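Local coordinates for protein secretin XcpQ (Pseudomonas aeruginosa, PDB 4E9J) that forms the outer-membrane channel through which the type II secretion system exports proteins such as elastase LasB, here as its periplasmic N0, N1 and N2 domains, at residues Asp30-Ile38 / Phe73-Phe82. Residues are numbered along the deposited sequence; the frame is centred on the assembly and turned at random.
Sequences DIREFIDQI and FLSVMSTHGF
Phe34 and Ile38 of helix 31-42 meet Phe73 and Val76 of helix 66-79 in the N0 domain of the secretin, a worked example of how an antiparallel helix pair is packed through apolar side chains. The two short helical segments run at 160° to each other with axes 11.4 Å apart, a spacing bridged by large side chains. At the tight centre, Phe34 extends with CG anti to the backbone N (chi1 176°), which carries its ring across to Val76; Phe34 CE2 lies 3.6 Å from Val76 CG1. CA of Phe73 and CE of Met77 lie at the edge of the same ring, near its plane. The Phe73 ring has a neighbour on each face: Ile38 CG2 makes a CH-pi contact over one, 4.2 Å from the ring centroid, while Met77 CG, from the same helix as Phe73, lies over the rim of the opposite face. Bends at chi2 and chi3 fold the Met77 chain so that its CE reaches Ile35 CG1 at 3.9 Å and also touches Ile31. Val58 of strand 55-61 and Ile93 of strand 91-95 continue this buried layer beyond the helices. By contrast, Glu33 and Asp36 of helix 31-42 are exposed to solvent. Toward the end of helix 66-79 the contact stays close at buried Ile31 but reaches its more open end, where His80 and Phe82 are partly exposed. A Schellman motif ends the helix here, with Gly81 at C-prime and Phe82 N bonding to Met77 O. Just beyond it the Phe82 ring meets Ile31, whose CD1 rests 3.6 Å from Phe82 CE2.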
loop_
_atom_site.group_PDB
_atom_site.type_symbol
_atom_site.label_atom_id
_atom_site.label_comp_id
_atom_site.label_asym_id
_atom_site.label_seq_id
_atom_site.Cartn_x
_atom_site.Cartn_y
_atom_site.Cartn_z
ATOM N N ASP A 30 -9.852 21.434 -17.373
ATOM C CA ASP A 30 -10.327 21.747 -16.035
ATOM C C ASP A 30 -10.841 20.432 -15.435
ATOM O O ASP A 30 -11.437 19.620 -16.155
ATOM C CB ASP A 30 -11.469 22.776 -16.087
ATOM C CG ASP A 30 -11.775 23.406 -14.749
ATOM O OD1 ASP A 30 -12.108 22.659 -13.802
ATOM O OD2 ASP A 30 -11.677 24.645 -14.642
ATOM N N ILE A 31 -10.581 20.198 -14.147
ATOM C CA ILE A 31 -11.062 18.979 -13.485
ATOM C C ILE A 31 -12.587 18.880 -13.582
ATOM O O ILE A 31 -13.123 17.780 -13.670
ATOM C CB ILE A 31 -10.547 18.891 -12.022
ATOM C CG1 ILE A 31 -10.722 17.460 -11.474
ATOM C CG2 ILE A 31 -11.244 19.928 -11.113
ATOM C CD1 ILE A 31 -10.025 17.242 -10.151
ATOM N N ARG A 32 -13.283 20.028 -13.600
ATOM C CA ARG A 32 -14.739 20.061 -13.740
ATOM C C ARG A 32 -15.239 19.545 -15.095
ATOM O O ARG A 32 -16.328 18.970 -15.150
ATOM C CB ARG A 32 -15.275 21.442 -13.393
ATOM C CG ARG A 32 -15.064 21.740 -11.903
ATOM C CD ARG A 32 -15.028 23.229 -11.625
ATOM N NE ARG A 32 -14.909 23.549 -10.202
ATOM C CZ ARG A 32 -15.899 23.549 -9.321
ATOM N NH1 ARG A 32 -17.127 23.206 -9.690
ATOM N NH2 ARG A 32 -15.665 23.868 -8.055
ATOM N N GLU A 33 -14.435 19.695 -16.164
ATOM C CA GLU A 33 -14.754 19.136 -17.476
ATOM C C GLU A 33 -14.602 17.628 -17.405
ATOM O O GLU A 33 -15.483 16.899 -17.860
ATOM C CB GLU A 33 -13.840 19.712 -18.584
ATOM C CG GLU A 33 -14.057 19.037 -19.930
ATOM C CD GLU A 33 -13.444 19.762 -21.115
ATOM O OE1 GLU A 33 -13.652 20.992 -21.212
ATOM O OE2 GLU A 33 -12.765 19.111 -21.941
ATOM N N PHE A 34 -13.510 17.155 -16.796
ATOM C CA PHE A 34 -13.316 15.713 -16.641
ATOM C C PHE A 34 -14.480 15.075 -15.863
ATOM O O PHE A 34 -14.963 14.023 -16.266
ATOM C CB PHE A 34 -11.967 15.416 -15.987
ATOM C CG PHE A 34 -11.758 13.946 -15.708
ATOM C CD1 PHE A 34 -11.575 13.041 -16.750
ATOM C CD2 PHE A 34 -11.810 13.457 -14.410
ATOM C CE1 PHE A 34 -11.408 11.674 -16.490
ATOM C CE2 PHE A 34 -11.664 12.098 -14.153
ATOM C CZ PHE A 34 -11.445 11.215 -15.189
ATOM N N ILE A 35 -14.963 15.735 -14.807
ATOM C CA ILE A 35 -16.108 15.237 -14.008
ATOM C C ILE A 35 -17.380 15.140 -14.870
ATOM O O ILE A 35 -18.085 14.130 -14.810
ATOM C CB ILE A 35 -16.318 16.125 -12.749
ATOM C CG1 ILE A 35 -15.137 15.937 -11.763
ATOM C CG2 ILE A 35 -17.651 15.805 -12.067
ATOM C CD1 ILE A 35 -14.929 17.167 -10.743
ATOM N N ASP A 36 -17.663 16.195 -15.662
ATOM C CA ASP A 36 -18.809 16.227 -16.587
ATOM C C ASP A 36 -18.717 15.099 -17.615
ATOM O O ASP A 36 -19.727 14.450 -17.890
ATOM C CB ASP A 36 -18.877 17.566 -17.346
ATOM C CG ASP A 36 -19.338 18.756 -16.541
ATOM O OD1 ASP A 36 -19.981 18.550 -15.490
ATOM O OD2 ASP A 36 -19.127 19.900 -17.002
ATOM N N GLN A 37 -17.526 14.850 -18.169
ATOM C CA GLN A 37 -17.366 13.745 -19.125
ATOM C C GLN A 37 -17.647 12.401 -18.450
ATOM O O GLN A 37 -18.257 11.528 -19.064
ATOM C CB GLN A 37 -15.951 13.732 -19.722
ATOM C CG GLN A 37 -15.664 14.850 -20.718
ATOM C CD GLN A 37 -16.562 14.855 -21.930
ATOM O OE1 GLN A 37 -17.088 15.902 -22.309
ATOM N NE2 GLN A 37 -16.772 13.701 -22.579
ATOM N N ILE A 38 -17.189 12.222 -17.190
ATOM C CA ILE A 38 -17.436 10.959 -16.489
ATOM C C ILE A 38 -18.947 10.799 -16.265
ATOM O O ILE A 38 -19.460 9.678 -16.324
ATOM C CB ILE A 38 -16.612 10.854 -15.166
ATOM C CG1 ILE A 38 -15.093 10.701 -15.459
ATOM C CG2 ILE A 38 -17.101 9.676 -14.297
ATOM C CD1 ILE A 38 -14.641 9.333 -16.027
ATOM N N PHE A 73 -11.651 7.418 -12.902
ATOM C CA PHE A 73 -12.238 8.619 -12.275
ATOM C C PHE A 73 -11.811 8.741 -10.812
ATOM O O PHE A 73 -11.366 9.802 -10.398
ATOM C CB PHE A 73 -13.772 8.579 -12.382
ATOM C CG PHE A 73 -14.529 9.488 -11.443
ATOM C CD1 PHE A 73 -14.499 10.866 -11.609
ATOM C CD2 PHE A 73 -15.349 8.964 -10.459
ATOM C CE1 PHE A 73 -15.274 11.706 -10.799
ATOM C CE2 PHE A 73 -16.102 9.806 -9.630
ATOM C CZ PHE A 73 -16.040 11.175 -9.793
ATOM N N LEU A 74 -11.909 7.639 -10.039
ATOM C CA LEU A 74 -11.517 7.654 -8.612
ATOM C C LEU A 74 -10.034 7.939 -8.429
ATOM O O LEU A 74 -9.665 8.663 -7.508
ATOM C CB LEU A 74 -11.893 6.336 -7.939
ATOM C CG LEU A 74 -13.384 6.000 -7.861
ATOM C CD1 LEU A 74 -13.592 4.673 -7.141
ATOM C CD2 LEU A 74 -14.166 7.100 -7.214
ATOM N N SER A 75 -9.187 7.399 -9.322
ATOM C CA SER A 75 -7.751 7.620 -9.308
ATOM C C SER A 75 -7.439 9.075 -9.595
ATOM O O SER A 75 -6.553 9.634 -8.960
ATOM C CB SER A 75 -7.039 6.731 -10.327
ATOM O OG SER A 75 -6.709 5.478 -9.750
ATOM N N VAL A 76 -8.158 9.699 -10.547
ATOM C CA VAL A 76 -7.949 11.117 -10.863
ATOM C C VAL A 76 -8.379 11.985 -9.676
ATOM O O VAL A 76 -7.661 12.899 -9.294
ATOM C CB VAL A 76 -8.638 11.513 -12.202
ATOM C CG1 VAL A 76 -8.686 13.030 -12.395
ATOM C CG2 VAL A 76 -7.910 10.859 -13.376
ATOM N N MET A 77 -9.510 11.680 -9.062
ATOM C CA MET A 77 -9.991 12.453 -7.910
ATOM C C MET A 77 -8.970 12.354 -6.768
ATOM O O MET A 77 -8.516 13.376 -6.258
ATOM C CB MET A 77 -11.345 11.903 -7.426
ATOM C CG MET A 77 -12.583 12.278 -8.273
ATOM S SD MET A 77 -12.772 14.001 -8.824
ATOM C CE MET A 77 -12.120 13.886 -10.398
ATOM N N SER A 78 -8.586 11.121 -6.398
ATOM C CA SER A 78 -7.575 10.871 -5.377
ATOM C C SER A 78 -6.241 11.540 -5.704
ATOM O O SER A 78 -5.649 12.129 -4.801
ATOM C CB SER A 78 -7.378 9.374 -5.153
ATOM O OG SER A 78 -6.313 9.120 -4.254
ATOM N N THR A 79 -5.814 11.551 -6.991
ATOM C CA THR A 79 -4.560 12.221 -7.382
ATOM C C THR A 79 -4.559 13.701 -6.992
ATOM O O THR A 79 -3.533 14.194 -6.554
ATOM C CB THR A 79 -4.272 12.069 -8.897
ATOM O OG1 THR A 79 -3.972 10.693 -9.192
ATOM C CG2 THR A 79 -3.094 12.967 -9.400
ATOM N N HIS A 80 -5.702 14.387 -7.126
ATOM C CA HIS A 80 -5.808 15.819 -6.866
ATOM C C HIS A 80 -6.411 16.165 -5.496
ATOM O O HIS A 80 -6.706 17.322 -5.243
ATOM C CB HIS A 80 -6.570 16.476 -8.033
ATOM C CG HIS A 80 -5.864 16.290 -9.332
ATOM N ND1 HIS A 80 -4.982 17.268 -9.738
ATOM C CD2 HIS A 80 -5.746 15.254 -10.185
ATOM C CE1 HIS A 80 -4.385 16.825 -10.817
ATOM N NE2 HIS A 80 -4.786 15.634 -11.131
ATOM N N GLY A 81 -6.519 15.183 -4.612
ATOM C CA GLY A 81 -6.988 15.391 -3.248
ATOM C C GLY A 81 -8.472 15.544 -3.064
ATOM O O GLY A 81 -8.891 16.247 -2.146
ATOM N N PHE A 82 -9.279 14.845 -3.884
ATOM C CA PHE A 82 -10.733 14.866 -3.780
ATOM C C PHE A 82 -11.283 13.473 -3.504
ATOM O O PHE A 82 -10.631 12.483 -3.832
ATOM C CB PHE A 82 -11.361 15.453 -5.059
ATOM C CG PHE A 82 -10.790 16.811 -5.402
ATOM C CD1 PHE A 82 -10.979 17.890 -4.559
ATOM C CD2 PHE A 82 -9.977 16.981 -6.514
ATOM C CE1 PHE A 82 -10.374 19.121 -4.822
ATOM C CE2 PHE A 82 -9.383 18.212 -6.784
ATOM C CZ PHE A 82 -9.581 19.276 -5.932
#